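Local coordinates for protein putative nucleotide sugar epimerase/ dehydratase (Bordetella bronchiseptica, PDB 2Q1S) that binds NADH through a Rossmann fold and probably acts as a nucleotide-sugar epimerase or dehydratase in the biosynthesis of the lipopolysaccharide O-antigen, at residues A[210-218]-A[342-353]. Sequence-based numbering, arbitrary orientation.
With NAI (1,4-dihydronicotinamide adenine dinucleotide), chain B.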
loop_
_atom_site.group_PDB
_atom_site.type_symbol
_atom_site.label_atom_id
_atom_site.label_comp_id
_atom_site.label_asym_id
_atom_site.label_seq_id
_atom_site.Cartn_x
_atom_site.Cartn_y
_atom_site.Cartn_z
ATOM N N ASN A 210 10.130 8.801 -17.280
ATOM C CA ASN A 210 10.550 8.915 -18.667
ATOM C C ASN A 210 12.064 8.879 -18.861
ATOM O O ASN A 210 12.642 9.649 -19.657
ATOM C CB ASN A 210 9.879 10.135 -19.288
ATOM C CG ASN A 210 8.373 9.962 -19.335
ATOM O OD1 ASN A 210 7.876 8.970 -19.890
ATOM N ND2 ASN A 210 7.665 10.896 -18.784
ATOM N N VAL A 211 12.688 7.967 -18.118
ATOM C CA VAL A 211 14.112 7.636 -18.319
ATOM C C VAL A 211 14.311 6.921 -19.659
ATOM O O VAL A 211 13.467 6.131 -20.104
ATOM C CB VAL A 211 14.656 6.753 -17.177
ATOM C CG1 VAL A 211 16.187 6.721 -17.242
ATOM C CG2 VAL A 211 14.184 7.253 -15.809
ATOM N N TYR A 212 15.428 7.212 -20.325
ATOM C CA TYR A 212 15.742 6.483 -21.551
ATOM C C TYR A 212 17.278 6.419 -21.650
ATOM O O TYR A 212 17.983 7.218 -21.005
ATOM C CB TYR A 212 15.143 7.190 -22.785
ATOM C CG TYR A 212 15.868 8.470 -23.084
ATOM C CD1 TYR A 212 15.609 9.609 -22.329
ATOM C CD2 TYR A 212 16.880 8.516 -24.055
ATOM C CE1 TYR A 212 16.312 10.815 -22.576
ATOM C CE2 TYR A 212 17.587 9.680 -24.312
ATOM C CZ TYR A 212 17.308 10.837 -23.575
ATOM O OH TYR A 212 18.006 12.005 -23.812
ATOM N N GLY A 213 17.779 5.454 -22.404
ATOM C CA GLY A 213 19.206 5.413 -22.687
ATOM C C GLY A 213 19.762 4.018 -22.930
ATOM O O GLY A 213 19.016 3.039 -23.056
ATOM N N PRO A 214 21.100 3.921 -23.005
ATOM C CA PRO A 214 21.699 2.593 -23.168
ATOM C C PRO A 214 21.325 1.636 -22.037
ATOM O O PRO A 214 21.153 2.072 -20.887
ATOM C CB PRO A 214 23.209 2.877 -23.140
ATOM C CG PRO A 214 23.348 4.354 -23.395
ATOM C CD PRO A 214 22.100 5.004 -22.903
ATOM N N GLY A 215 21.188 0.356 -22.359
ATOM C CA GLY A 215 20.974 -0.658 -21.329
ATOM C C GLY A 215 19.522 -1.061 -21.126
ATOM O O GLY A 215 19.273 -2.050 -20.447
ATOM N N GLU A 216 18.584 -0.334 -21.744
ATOM C CA GLU A 216 17.178 -0.763 -21.784
ATOM C C GLU A 216 16.993 -1.628 -22.997
ATOM O O GLU A 216 17.094 -1.141 -24.134
ATOM C CB GLU A 216 16.200 0.427 -21.844
ATOM C CG GLU A 216 14.759 -0.078 -21.826
ATOM C CD GLU A 216 13.698 0.974 -21.621
ATOM O OE1 GLU A 216 13.943 2.180 -21.834
ATOM O OE2 GLU A 216 12.573 0.574 -21.242
ATOM N N ILE A 217 16.754 -2.925 -22.746
ATOM C CA ILE A 217 16.681 -3.933 -23.804
ATOM C C ILE A 217 15.225 -4.339 -24.006
ATOM O O ILE A 217 14.610 -4.899 -23.096
ATOM C CB ILE A 217 17.517 -5.183 -23.421
ATOM C CG1 ILE A 217 18.992 -4.808 -23.220
ATOM C CG2 ILE A 217 17.313 -6.328 -24.473
ATOM C CD1 ILE A 217 19.881 -5.876 -22.488
ATOM N N LEU A 218 14.691 -4.108 -25.205
ATOM C CA LEU A 218 13.338 -4.591 -25.515
ATOM C C LEU A 218 13.275 -6.092 -25.258
ATOM O O LEU A 218 14.187 -6.816 -25.648
ATOM C CB LEU A 218 12.960 -4.284 -26.972
ATOM C CG LEU A 218 12.943 -2.795 -27.370
ATOM C CD1 LEU A 218 12.684 -2.655 -28.867
ATOM C CD2 LEU A 218 11.903 -1.973 -26.603
ATOM N N SER A 342 21.011 16.781 -23.048
ATOM C CA SER A 342 19.902 17.170 -23.904
ATOM C C SER A 342 19.305 15.970 -24.589
ATOM O O SER A 342 19.954 14.932 -24.703
ATOM C CB SER A 342 20.378 18.146 -24.970
ATOM O OG SER A 342 21.292 17.512 -25.845
ATOM N N ILE A 343 18.054 16.109 -25.027
ATOM C CA ILE A 343 17.363 15.046 -25.750
ATOM C C ILE A 343 18.147 14.647 -27.024
ATOM O O ILE A 343 18.226 13.466 -27.361
ATOM C CB ILE A 343 15.852 15.413 -26.045
ATOM C CG1 ILE A 343 15.037 14.166 -26.480
ATOM C CG2 ILE A 343 15.722 16.615 -27.000
ATOM C CD1 ILE A 343 15.164 12.945 -25.592
ATOM N N ASP A 344 18.761 15.620 -27.692
ATOM C CA ASP A 344 19.602 15.324 -28.849
ATOM C C ASP A 344 20.842 14.495 -28.510
ATOM O O ASP A 344 21.101 13.476 -29.144
ATOM C CB ASP A 344 19.994 16.608 -29.574
ATOM C CG ASP A 344 18.823 17.237 -30.311
ATOM O OD1 ASP A 344 17.933 16.494 -30.777
ATOM O OD2 ASP A 344 18.786 18.477 -30.422
ATOM N N ASP A 345 21.606 14.921 -27.509
ATOM C CA ASP A 345 22.803 14.167 -27.124
ATOM C C ASP A 345 22.468 12.777 -26.567
ATOM O O ASP A 345 23.126 11.782 -26.924
ATOM C CB ASP A 345 23.696 14.973 -26.167
ATOM C CG ASP A 345 24.141 16.326 -26.754
ATOM O OD1 ASP A 345 24.084 16.518 -27.999
ATOM O OD2 ASP A 345 24.575 17.200 -25.964
ATOM N N GLY A 346 21.427 12.699 -25.730
ATOM C CA GLY A 346 21.055 11.428 -25.089
ATOM C C GLY A 346 20.571 10.417 -26.115
ATOM O O GLY A 346 20.919 9.216 -26.081
ATOM N N LEU A 347 19.805 10.908 -27.078
ATOM C CA LEU A 347 19.326 10.058 -28.176
ATOM C C LEU A 347 20.457 9.494 -29.057
ATOM O O LEU A 347 20.447 8.325 -29.381
ATOM C CB LEU A 347 18.280 10.784 -29.025
ATOM C CG LEU A 347 16.831 10.948 -28.534
ATOM C CD1 LEU A 347 16.000 11.800 -29.496
ATOM C CD2 LEU A 347 16.151 9.597 -28.231
ATOM N N ARG A 348 21.434 10.328 -29.420
ATOM C CA ARG A 348 22.623 9.834 -30.142
ATOM C C ARG A 348 23.335 8.728 -29.388
ATOM O O ARG A 348 23.646 7.682 -29.962
ATOM C CB ARG A 348 23.596 10.981 -30.452
ATOM C CG ARG A 348 23.139 11.855 -31.580
ATOM C CD ARG A 348 24.103 12.992 -31.829
ATOM N NE ARG A 348 23.533 13.964 -32.757
ATOM N N LYS A 349 23.570 8.942 -28.093
ATOM C CA LYS A 349 24.216 7.939 -27.262
ATOM C C LYS A 349 23.416 6.635 -27.220
ATOM O O LYS A 349 23.980 5.552 -27.303
ATOM C CB LYS A 349 24.476 8.474 -25.848
ATOM C CG LYS A 349 25.696 9.380 -25.781
ATOM C CD LYS A 349 25.784 10.149 -24.475
ATOM C CE LYS A 349 27.081 10.979 -24.373
ATOM N NZ LYS A 349 26.959 12.007 -23.296
ATOM N N THR A 350 22.099 6.755 -27.054
ATOM C CA THR A 350 21.205 5.597 -27.014
ATOM C C THR A 350 21.160 4.822 -28.318
ATOM O O THR A 350 21.273 3.591 -28.314
ATOM C CB THR A 350 19.785 6.044 -26.606
ATOM O OG1 THR A 350 19.880 6.804 -25.407
ATOM C CG2 THR A 350 18.881 4.836 -26.342
ATOM N N ILE A 351 21.032 5.542 -29.429
ATOM C CA ILE A 351 21.025 4.950 -30.766
ATOM C C ILE A 351 22.382 4.274 -31.044
ATOM O O ILE A 351 22.442 3.151 -31.541
ATOM C CB ILE A 351 20.669 6.031 -31.815
ATOM C CG1 ILE A 351 19.206 6.485 -31.636
ATOM C CG2 ILE A 351 20.958 5.538 -33.280
ATOM C CD1 ILE A 351 18.909 7.902 -32.140
ATOM N N GLU A 352 23.483 4.933 -30.674
ATOM C CA GLU A 352 24.802 4.321 -30.889
ATOM C C GLU A 352 24.864 2.976 -30.184
ATOM O O GLU A 352 25.234 1.976 -30.780
ATOM C CB GLU A 352 25.932 5.248 -30.422
ATOM C CG GLU A 352 26.104 6.468 -31.278
ATOM N N TRP A 353 24.433 2.941 -28.916
ATOM C CA TRP A 353 24.453 1.690 -28.164
ATOM C C TRP A 353 23.525 0.631 -28.764
ATOM O O TRP A 353 23.872 -0.555 -28.822
ATOM C CB TRP A 353 24.088 1.945 -26.686
ATOM C CG TRP A 353 23.919 0.674 -25.894
ATOM C CD1 TRP A 353 24.890 -0.030 -25.222
ATOM C CD2 TRP A 353 22.687 -0.032 -25.670
ATOM N NE1 TRP A 353 24.319 -1.125 -24.579
ATOM C CE2 TRP A 353 22.986 -1.169 -24.874
ATOM C CE3 TRP A 353 21.362 0.181 -26.085
ATOM C CZ2 TRP A 353 21.990 -2.090 -24.457
ATOM C CZ3 TRP A 353 20.356 -0.744 -25.662
ATOM C CH2 TRP A 353 20.702 -1.880 -24.893
HETATM P PA NAI B . 13.687 -2.596 -14.881
HETATM O O1A NAI B . 12.515 -3.503 -15.000
HETATM O O2A NAI B . 14.786 -2.647 -15.968
HETATM O O5B NAI B . 14.366 -2.711 -13.500
HETATM C C5B NAI B . 13.776 -3.316 -12.344
HETATM C C4B NAI B . 14.617 -4.484 -11.857
HETATM O O4B NAI B . 13.970 -5.075 -10.736
HETATM C C3B NAI B . 14.748 -5.579 -12.949
HETATM O O3B NAI B . 16.133 -5.917 -13.135
HETATM C C2B NAI B . 14.017 -6.761 -12.329
HETATM O O2B NAI B . 14.501 -8.097 -12.667
HETATM C C1B NAI B . 14.202 -6.498 -10.834
HETATM N N9A NAI B . 13.273 -7.205 -9.969
HETATM C C8A NAI B . 11.943 -7.436 -10.193
HETATM N N7A NAI B . 11.429 -8.079 -9.143
HETATM C C5A NAI B . 12.400 -8.273 -8.206
HETATM C C6A NAI B . 12.519 -8.890 -6.877
HETATM N N6A NAI B . 11.490 -9.469 -6.248
HETATM N N1A NAI B . 13.728 -8.879 -6.233
HETATM C C2A NAI B . 14.789 -8.301 -6.859
HETATM N N3A NAI B . 14.787 -7.705 -8.063
HETATM C C4A NAI B . 13.615 -7.651 -8.789
HETATM O O3 NAI B . 13.033 -1.136 -14.893
HETATM P PN NAI B . 13.734 0.311 -14.655
HETATM O O1N NAI B . 13.178 1.268 -15.586
HETATM O O2N NAI B . 15.210 0.043 -14.511
HETATM O O5D NAI B . 13.207 0.649 -13.140
HETATM C C5D NAI B . 14.113 0.870 -12.046
HETATM C C4D NAI B . 13.331 1.605 -10.955
HETATM O O4D NAI B . 12.980 2.883 -11.430
HETATM C C3D NAI B . 11.988 0.945 -10.640
HETATM O O3D NAI B . 11.810 1.001 -9.219
HETATM C C2D NAI B . 10.985 1.783 -11.373
HETATM O O2D NAI B . 9.677 1.716 -10.745
HETATM C C1D NAI B . 11.576 3.161 -11.253
HETATM N N1N NAI B . 11.132 4.079 -12.268
HETATM C C2N NAI B . 11.551 3.999 -13.573
HETATM C C3N NAI B . 11.123 4.921 -14.524
HETATM C C7N NAI B . 11.565 4.838 -15.982
HETATM O O7N NAI B . 11.166 5.692 -16.755
HETATM N N7N NAI B . 12.406 3.827 -16.316
HETATM C C4N NAI B . 10.285 6.003 -14.139
HETATM C C5N NAI B . 9.902 6.077 -12.769
HETATM C C6N NAI B . 10.368 5.127 -11.862
#
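Trp353 lays one face of its indole on the turn that follows strand 203-212, through CH-pi contacts. Pro214 CB lies 3.9 Å from the centroid of the five-membered ring, 23° off its normal, and Gly215 CA lies 4.0 Å from that of the six-membered ring. With CG anti to the backbone N (chi1 173°), the indole reaches past the proline along the type II turn Gly213-Glu216, and Ile217 CG1 meets its edge at CH2, 3.8 Å away.

At the helix start, van der Waals contact between Tyr212 and the helix backbone takes over. Tyr212 directs its ring edge at Gly346 and Leu347; its OH comes within 3.4 Å of Gly346 CA. Ile343 CD1 touches Tyr212 CZ at 3.6 Å.

Thr350 OG1 is bonded inside its own helix, donating to Gly346 O (2.7 Å) from 39° out of the carbonyl plane, while resting on Gly213 CA.

On the cofactor side, Val211 N donates to NAI O7N at 3.1 Å, and Glu216 forms a salt bridge with Arg232. Helix 343-356 backs the cofactor-binding strand end; Phe260 of strand 257-262 touches Tyr212, Phe262 touches Pro214 and Thr350, Ile239 of helix 234-243 touches Thr350, and helix 293-304 packs against Leu347 and Ile351.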